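Local coordinates for ribosomal protein uL16 3-hydroxylase (Escherichia coli, PDB 4CCL) that hydroxylates an arginine of ribosomal protein uL16 as an iron- and 2-oxoglutarate-dependent oxygenase that works as a homodimer, at residues Arg107-Pro118 / Glu193-Ala204. Sequence-based numbering, arbitrary orientation.
Sequences RIDDLMISFSVP and ENAMNYSVGFRA. With SO4 (sulfate ion), chain L.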
ATOM      1  N   ARG B 107      10.806  16.643  12.481  1.00 50.11           N
ATOM      2  CA  ARG B 107      10.903  17.351  11.206  1.00 44.25           C
ATOM      3  C   ARG B 107      12.331  17.473  10.665  1.00 48.71           C
ATOM      4  O   ARG B 107      12.527  17.657   9.463  1.00 53.44           O
ATOM      5  CB  ARG B 107      10.267  18.739  11.318  1.00 39.06           C
ATOM      6  CG  ARG B 107       8.756  18.716  11.495  1.00 50.41           C
ATOM      7  CD  ARG B 107       8.036  18.595  10.162  1.00 46.58           C
ATOM      8  NE  ARG B 107       8.039  19.860   9.431  1.00 48.05           N
ATOM      9  CZ  ARG B 107       8.860  20.147   8.426  1.00 46.84           C
ATOM     10  NH1 ARG B 107       9.751  19.256   8.017  1.00 47.77           N
ATOM     11  NH2 ARG B 107       8.784  21.324   7.823  1.00 38.99           N
ATOM     12  N   ILE B 108      13.324  17.363  11.541  1.00 55.21           N
ATOM     13  CA  ILE B 108      14.716  17.525  11.121  1.00 57.14           C
ATOM     14  C   ILE B 108      15.212  16.242  10.453  1.00 52.48           C
ATOM     15  O   ILE B 108      14.768  15.146  10.795  1.00 49.55           O
ATOM     16  CB  ILE B 108      15.638  17.947  12.300  1.00 49.05           C
ATOM     17  CG1 ILE B 108      16.853  18.721  11.785  1.00 57.93           C
ATOM     18  CG2 ILE B 108      16.066  16.746  13.132  1.00 49.93           C
ATOM     19  CD1 ILE B 108      17.810  19.165  12.879  1.00 59.09           C
ATOM     20  N   ASP B 109      16.113  16.374   9.485  1.00 52.09           N
ATOM     21  CA  ASP B 109      16.578  15.198   8.758  1.00 52.27           C
ATOM     22  C   ASP B 109      18.001  14.799   9.126  1.00 54.33           C
ATOM     23  O   ASP B 109      18.198  13.861   9.897  1.00 75.32           O
ATOM     24  CB  ASP B 109      16.478  15.425   7.246  1.00 55.14           C
ATOM     25  CG  ASP B 109      16.762  14.165   6.445  1.00 58.48           C
ATOM     26  OD1 ASP B 109      16.691  13.063   7.027  1.00 58.68           O
ATOM     27  OD2 ASP B 109      17.048  14.274   5.234  1.00 65.40           O
ATOM     28  N   ASP B 110      18.976  15.543   8.607  1.00 51.17           N
ATOM     29  CA  ASP B 110      20.395  15.225   8.768  1.00 49.61           C
ATOM     30  C   ASP B 110      21.279  16.386   8.308  1.00 44.41           C
ATOM     31  O   ASP B 110      20.782  17.411   7.840  1.00 51.06           O
ATOM     32  CB  ASP B 110      20.765  13.962   7.978  1.00 51.37           C
ATOM     33  CG  ASP B 110      20.470  12.684   8.743  1.00 64.05           C
ATOM     34  OD1 ASP B 110      20.773  12.628   9.953  1.00 63.78           O
ATOM     35  OD2 ASP B 110      19.913  11.744   8.137  1.00 65.57           O
ATOM     36  N   LEU B 111      22.592  16.195   8.419  1.00 45.39           N
ATOM     37  CA  LEU B 111      23.576  17.213   8.064  1.00 45.06           C
ATOM     38  C   LEU B 111      24.393  16.755   6.857  1.00 52.04           C
ATOM     39  O   LEU B 111      25.157  15.792   6.955  1.00 53.32           O
ATOM     40  CB  LEU B 111      24.505  17.463   9.262  1.00 48.36           C
ATOM     41  CG  LEU B 111      25.373  18.726   9.391  1.00 50.60           C
ATOM     42  CD1 LEU B 111      26.493  18.793   8.371  1.00 48.23           C
ATOM     43  CD2 LEU B 111      24.524  19.973   9.307  1.00 56.81           C
HETATM   44  N   MSE B 112      24.250  17.445   5.729  1.00 54.09           N
HETATM   45  CA  MSE B 112      25.071  17.111   4.565  1.00 54.31           C
HETATM   46  C   MSE B 112      26.113  18.202   4.315  1.00 55.81           C
HETATM   47  O   MSE B 112      25.810  19.390   4.396  1.00 52.54           O
HETATM   48  CB  MSE B 112      24.206  16.842   3.321  1.00 57.50           C
HETATM   49  CG  MSE B 112      23.948  18.041   2.408  1.00 71.98           C
HETATM   50 SE   MSE B 112      25.356  18.345   1.072  1.00 82.82          SE
HETATM   51  CE  MSE B 112      24.563  19.888   0.191  1.00 51.49           C
ATOM     52  N   ILE B 113      27.346  17.792   4.037  1.00 53.74           N
ATOM     53  CA  ILE B 113      28.439  18.747   3.862  1.00 53.33           C
ATOM     54  C   ILE B 113      28.915  18.794   2.416  1.00 61.33           C
ATOM     55  O   ILE B 113      29.044  17.759   1.771  1.00 64.65           O
ATOM     56  CB  ILE B 113      29.644  18.395   4.765  1.00 50.46           C
ATOM     57  CG1 ILE B 113      29.214  18.351   6.230  1.00 49.49           C
ATOM     58  CG2 ILE B 113      30.780  19.396   4.575  1.00 50.76           C
ATOM     59  CD1 ILE B 113      30.339  18.056   7.193  1.00 60.49           C
ATOM     60  N   SER B 114      29.177  19.993   1.906  1.00 52.91           N
ATOM     61  CA  SER B 114      29.765  20.116   0.579  1.00 51.22           C
ATOM     62  C   SER B 114      31.075  20.897   0.617  1.00 61.64           C
ATOM     63  O   SER B 114      31.163  21.944   1.258  1.00 59.30           O
ATOM     64  CB  SER B 114      28.787  20.769  -0.404  1.00 50.41           C
ATOM     65  OG  SER B 114      28.612  22.147  -0.123  1.00 52.62           O
ATOM     66  N   PHE B 115      32.093  20.377  -0.060  1.00 62.03           N
ATOM     67  CA  PHE B 115      33.331  21.117  -0.266  1.00 63.06           C
ATOM     68  C   PHE B 115      33.443  21.500  -1.730  1.00 64.47           C
ATOM     69  O   PHE B 115      33.379  20.643  -2.606  1.00 66.93           O
ATOM     70  CB  PHE B 115      34.555  20.296   0.149  1.00 56.90           C
ATOM     71  CG  PHE B 115      35.867  20.907  -0.277  1.00 63.54           C
ATOM     72  CD1 PHE B 115      36.388  22.004   0.392  1.00 61.68           C
ATOM     73  CD2 PHE B 115      36.575  20.383  -1.346  1.00 63.93           C
ATOM     74  CE1 PHE B 115      37.590  22.566   0.003  1.00 66.00           C
ATOM     75  CE2 PHE B 115      37.779  20.940  -1.738  1.00 63.80           C
ATOM     76  CZ  PHE B 115      38.286  22.033  -1.064  1.00 62.50           C
ATOM     77  N   SER B 116      33.612  22.789  -1.997  1.00 59.48           N
ATOM     78  CA  SER B 116      33.703  23.257  -3.373  1.00 64.15           C
ATOM     79  C   SER B 116      34.915  24.154  -3.633  1.00 66.88           C
ATOM     80  O   SER B 116      35.189  25.086  -2.882  1.00 68.08           O
ATOM     81  CB  SER B 116      32.411  23.975  -3.781  1.00 66.13           C
ATOM     82  OG  SER B 116      32.042  24.950  -2.821  1.00 70.00           O
ATOM     83  N   VAL B 117      35.635  23.856  -4.709  1.00 66.12           N
ATOM     84  CA  VAL B 117      36.691  24.723  -5.211  1.00 67.63           C
ATOM     85  C   VAL B 117      35.998  25.816  -6.028  1.00 72.70           C
ATOM     86  O   VAL B 117      34.827  25.656  -6.369  1.00 71.65           O
ATOM     87  CB  VAL B 117      37.665  23.922  -6.090  1.00 67.42           C
ATOM     88  CG1 VAL B 117      38.323  22.823  -5.274  1.00 64.14           C
ATOM     89  CG2 VAL B 117      36.934  23.342  -7.281  1.00 70.31           C
ATOM     90  N   PRO B 118      36.695  26.932  -6.327  1.00 73.39           N
ATOM     91  CA  PRO B 118      36.045  28.052  -7.024  1.00 64.02           C
ATOM     92  C   PRO B 118      35.304  27.646  -8.296  1.00 62.01           C
ATOM     93  O   PRO B 118      35.840  26.912  -9.124  1.00 66.31           O
ATOM     94  CB  PRO B 118      37.221  28.962  -7.379  1.00 63.55           C
ATOM     95  CG  PRO B 118      38.193  28.735  -6.291  1.00 60.43           C
ATOM     96  CD  PRO B 118      38.064  27.285  -5.901  1.00 77.76           C
ATOM     97  N   GLU B 193      36.138  31.439  -2.884  1.00 79.65           N
ATOM     98  CA  GLU B 193      37.329  30.779  -2.371  0.50 81.01           C
ATOM     99  C   GLU B 193      36.974  29.325  -2.078  1.00 83.29           C
ATOM    100  O   GLU B 193      35.830  28.916  -2.278  1.00 82.38           O
ATOM    101  CB  GLU B 193      37.864  31.487  -1.123  0.50 78.37           C
ATOM    102  CG  GLU B 193      38.504  32.846  -1.401  0.50 75.41           C
ATOM    103  CD  GLU B 193      37.565  34.006  -1.133  0.50 70.29           C
ATOM    104  OE1 GLU B 193      37.267  34.267   0.053  0.50 64.03           O
ATOM    105  OE2 GLU B 193      37.125  34.657  -2.105  0.50 55.96           O
ATOM    106  N   ASN B 194      37.948  28.532  -1.638  1.00 83.10           N
ATOM    107  CA  ASN B 194      37.694  27.133  -1.300  1.00 71.30           C
ATOM    108  C   ASN B 194      36.707  27.084  -0.145  1.00 73.25           C
ATOM    109  O   ASN B 194      36.944  27.678   0.903  1.00 78.61           O
ATOM    110  CB  ASN B 194      38.989  26.435  -0.888  1.00 72.91           C
ATOM    111  CG  ASN B 194      39.684  25.746  -2.046  1.00 76.44           C
ATOM    112  OD1 ASN B 194      39.258  25.844  -3.196  1.00 77.51           O
ATOM    113  ND2 ASN B 194      40.768  25.041  -1.742  1.00 80.45           N
ATOM    114  N   ALA B 195      35.611  26.354  -0.318  1.00 66.29           N
ATOM    115  CA  ALA B 195      34.483  26.512   0.589  1.00 58.88           C
ATOM    116  C   ALA B 195      33.910  25.228   1.183  1.00 61.67           C
ATOM    117  O   ALA B 195      33.884  24.176   0.543  1.00 66.43           O
ATOM    118  CB  ALA B 195      33.394  27.299  -0.092  1.00 57.54           C
HETATM  119  N   MSE B 196      33.447  25.349   2.424  1.00 57.05           N
HETATM  120  CA  MSE B 196      32.737  24.282   3.115  1.00 54.24           C
HETATM  121  C   MSE B 196      31.343  24.763   3.511  1.00 54.30           C
HETATM  122  O   MSE B 196      31.191  25.806   4.150  1.00 51.43           O
HETATM  123  CB  MSE B 196      33.516  23.838   4.356  1.00 51.88           C
HETATM  124  CG  MSE B 196      34.789  23.074   4.037  1.00 62.38           C
HETATM  125 SE   MSE B 196      34.460  21.174   3.738  1.00 84.10          SE
HETATM  126  CE  MSE B 196      34.753  20.542   5.556  1.00 69.65           C
ATOM    127  N   ASN B 197      30.327  24.005   3.113  1.00 49.09           N
ATOM    128  CA  ASN B 197      28.948  24.333   3.453  1.00 48.41           C
ATOM    129  C   ASN B 197      28.277  23.203   4.217  1.00 51.08           C
ATOM    130  O   ASN B 197      28.444  22.026   3.883  1.00 54.87           O
ATOM    131  CB  ASN B 197      28.141  24.671   2.197  1.00 47.57           C
ATOM    132  CG  ASN B 197      28.179  26.149   1.857  1.00 53.31           C
ATOM    133  OD1 ASN B 197      27.302  26.658   1.159  1.00 59.86           O
ATOM    134  ND2 ASN B 197      29.195  26.846   2.353  1.00 54.38           N
ATOM    135  N   TYR B 198      27.516  23.571   5.242  1.00 49.74           N
ATOM    136  CA  TYR B 198      26.853  22.586   6.077  1.00 44.51           C
ATOM    137  C   TYR B 198      25.354  22.790   6.000  1.00 47.98           C
ATOM    138  O   TYR B 198      24.816  23.746   6.551  1.00 47.64           O
ATOM    139  CB  TYR B 198      27.317  22.730   7.526  1.00 39.69           C
ATOM    140  CG  TYR B 198      28.817  22.719   7.679  1.00 46.42           C
ATOM    141  CD1 TYR B 198      29.564  23.873   7.462  1.00 43.53           C
ATOM    142  CD2 TYR B 198      29.489  21.557   8.028  1.00 47.37           C
ATOM    143  CE1 TYR B 198      30.935  23.870   7.590  1.00 41.45           C
ATOM    144  CE2 TYR B 198      30.864  21.544   8.163  1.00 50.61           C
ATOM    145  CZ  TYR B 198      31.580  22.706   7.942  1.00 51.92           C
ATOM    146  OH  TYR B 198      32.947  22.703   8.069  1.00 54.82           O
ATOM    147  N   SER B 199      24.674  21.853   5.356  1.00 48.25           N
ATOM    148  CA  SER B 199      23.238  21.948   5.185  1.00 46.56           C
ATOM    149  C   SER B 199      22.514  21.107   6.225  1.00 49.40           C
ATOM    150  O   SER B 199      22.643  19.876   6.250  1.00 56.93           O
ATOM    151  CB  SER B 199      22.837  21.534   3.766  1.00 45.19           C
ATOM    152  OG  SER B 199      23.398  22.415   2.804  1.00 51.24           O
ATOM    153  N   VAL B 200      21.754  21.784   7.080  1.00 42.28           N
ATOM    154  CA  VAL B 200      20.892  21.105   8.025  1.00 39.91           C
ATOM    155  C   VAL B 200      19.584  20.985   7.288  1.00 36.19           C
ATOM    156  O   VAL B 200      18.901  21.985   7.035  1.00 42.00           O
ATOM    157  CB  VAL B 200      20.643  21.953   9.283  1.00 46.49           C
ATOM    158  CG1 VAL B 200      19.728  21.210  10.250  1.00 45.44           C
ATOM    159  CG2 VAL B 200      21.952  22.328   9.952  1.00 46.16           C
ATOM    160  N   GLY B 201      19.243  19.751   6.934  1.00 38.48           N
ATOM    161  CA  GLY B 201      18.083  19.489   6.115  1.00 37.78           C
ATOM    162  C   GLY B 201      16.891  19.097   6.952  1.00 42.12           C
ATOM    163  O   GLY B 201      17.030  18.689   8.106  1.00 45.64           O
ATOM    164  N   PHE B 202      15.713  19.211   6.357  1.00 45.52           N
ATOM    165  CA  PHE B 202      14.483  18.832   7.031  1.00 42.98           C
ATOM    166  C   PHE B 202      13.681  17.878   6.162  1.00 49.07           C
ATOM    167  O   PHE B 202      13.953  17.726   4.972  1.00 66.40           O
ATOM    168  CB  PHE B 202      13.667  20.070   7.414  1.00 37.43           C
ATOM    169  CG  PHE B 202      14.247  20.839   8.570  1.00 44.79           C
ATOM    170  CD1 PHE B 202      15.329  21.681   8.386  1.00 40.46           C
ATOM    171  CD2 PHE B 202      13.718  20.705   9.843  1.00 42.00           C
ATOM    172  CE1 PHE B 202      15.867  22.382   9.443  1.00 34.63           C
ATOM    173  CE2 PHE B 202      14.252  21.404  10.907  1.00 37.13           C
ATOM    174  CZ  PHE B 202      15.329  22.243  10.706  1.00 35.59           C
ATOM    175  N   ARG B 203      12.708  17.214   6.768  1.00 63.17           N
ATOM    176  CA  ARG B 203      11.938  16.206   6.062  1.00 57.99           C
ATOM    177  C   ARG B 203      10.465  16.311   6.411  1.00 56.49           C
ATOM    178  O   ARG B 203      10.100  16.413   7.581  1.00 50.46           O
ATOM    179  CB  ARG B 203      12.459  14.811   6.412  1.00 58.26           C
ATOM    180  CG  ARG B 203      12.706  14.617   7.897  1.00 59.85           C
ATOM    181  CD  ARG B 203      13.304  13.257   8.203  1.00 63.90           C
ATOM    182  NE  ARG B 203      12.393  12.167   7.870  1.00 71.88           N
ATOM    183  CZ  ARG B 203      12.590  10.900   8.216  1.00 72.36           C
ATOM    184  NH1 ARG B 203      13.667  10.563   8.914  1.00 73.96           N
ATOM    185  NH2 ARG B 203      11.709   9.973   7.870  1.00 66.64           N
ATOM    186  N   ALA B 204       9.618  16.302   5.389  1.00 58.10           N
ATOM    187  CA  ALA B 204       8.190  16.185   5.615  1.00 56.20           C
ATOM    188  C   ALA B 204       7.618  15.201   4.609  1.00 56.83           C
ATOM    189  O   ALA B 204       8.003  15.206   3.440  1.00 56.49           O
ATOM    190  CB  ALA B 204       7.520  17.541   5.481  1.00 55.18           C
TER
HETATM  191  S   SO4 L1375      25.507  22.795  -1.714  1.00 68.78           S
HETATM  192  O1  SO4 L1375      25.979  22.971  -0.343  1.00 62.68           O
HETATM  193  O2  SO4 L1375      24.057  22.617  -1.720  1.00 74.15           O
HETATM  194  O3  SO4 L1375      25.836  23.976  -2.504  1.00 75.26           O
HETATM  195  O4  SO4 L1375      26.152  21.618  -2.286  1.00 65.34           O
HETATM  196  O   HOH W   1      16.544  11.300   8.934  1.00 60.37           O
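Three reciprocal backbone pairs, M112 with S199, S114 with N197 and S116 with A195, lock strands 108-116 and 195-202 together as antiparallel neighbours in the JmjC cupin-type fold. In each, N-H and C=O are both satisfied across the ladder, as in S114 N to N197 O at 2.9 Å. A beta bulge at D109-D110 shifts the register by one; there D109 N reaches G201 O from above the carbonyl plane, and G201 N bonds D110 O almost straight (176°). D109 OD1 is hydrogen-bonded to a water oxygen 2.6 Å away, and D109 OD2 forms a salt bridge with R276; that water also accepts a weak bond from R203 NH1, whose further acceptor is Q274 O. I113 lies alongside Y198 on the face covered by helix 37-45, its CD1 3.7 Å from Y198 CE2; an alanine here would probably leave a gap beside the phenol ring, whose hydroxyl bonds D33. The other face carries S114, a probable substrate-binding residue. With chi1 at 71°, its OG sits between backbone N and carbonyl carbon and donates to O1 of a sulfate, probably from the crystallisation liquor (2.8 Å), which R140 NH1 also holds. N197 OD1 accepts from R140 NH1, while N197 ND2 bonds M196 O at 2.9 Å.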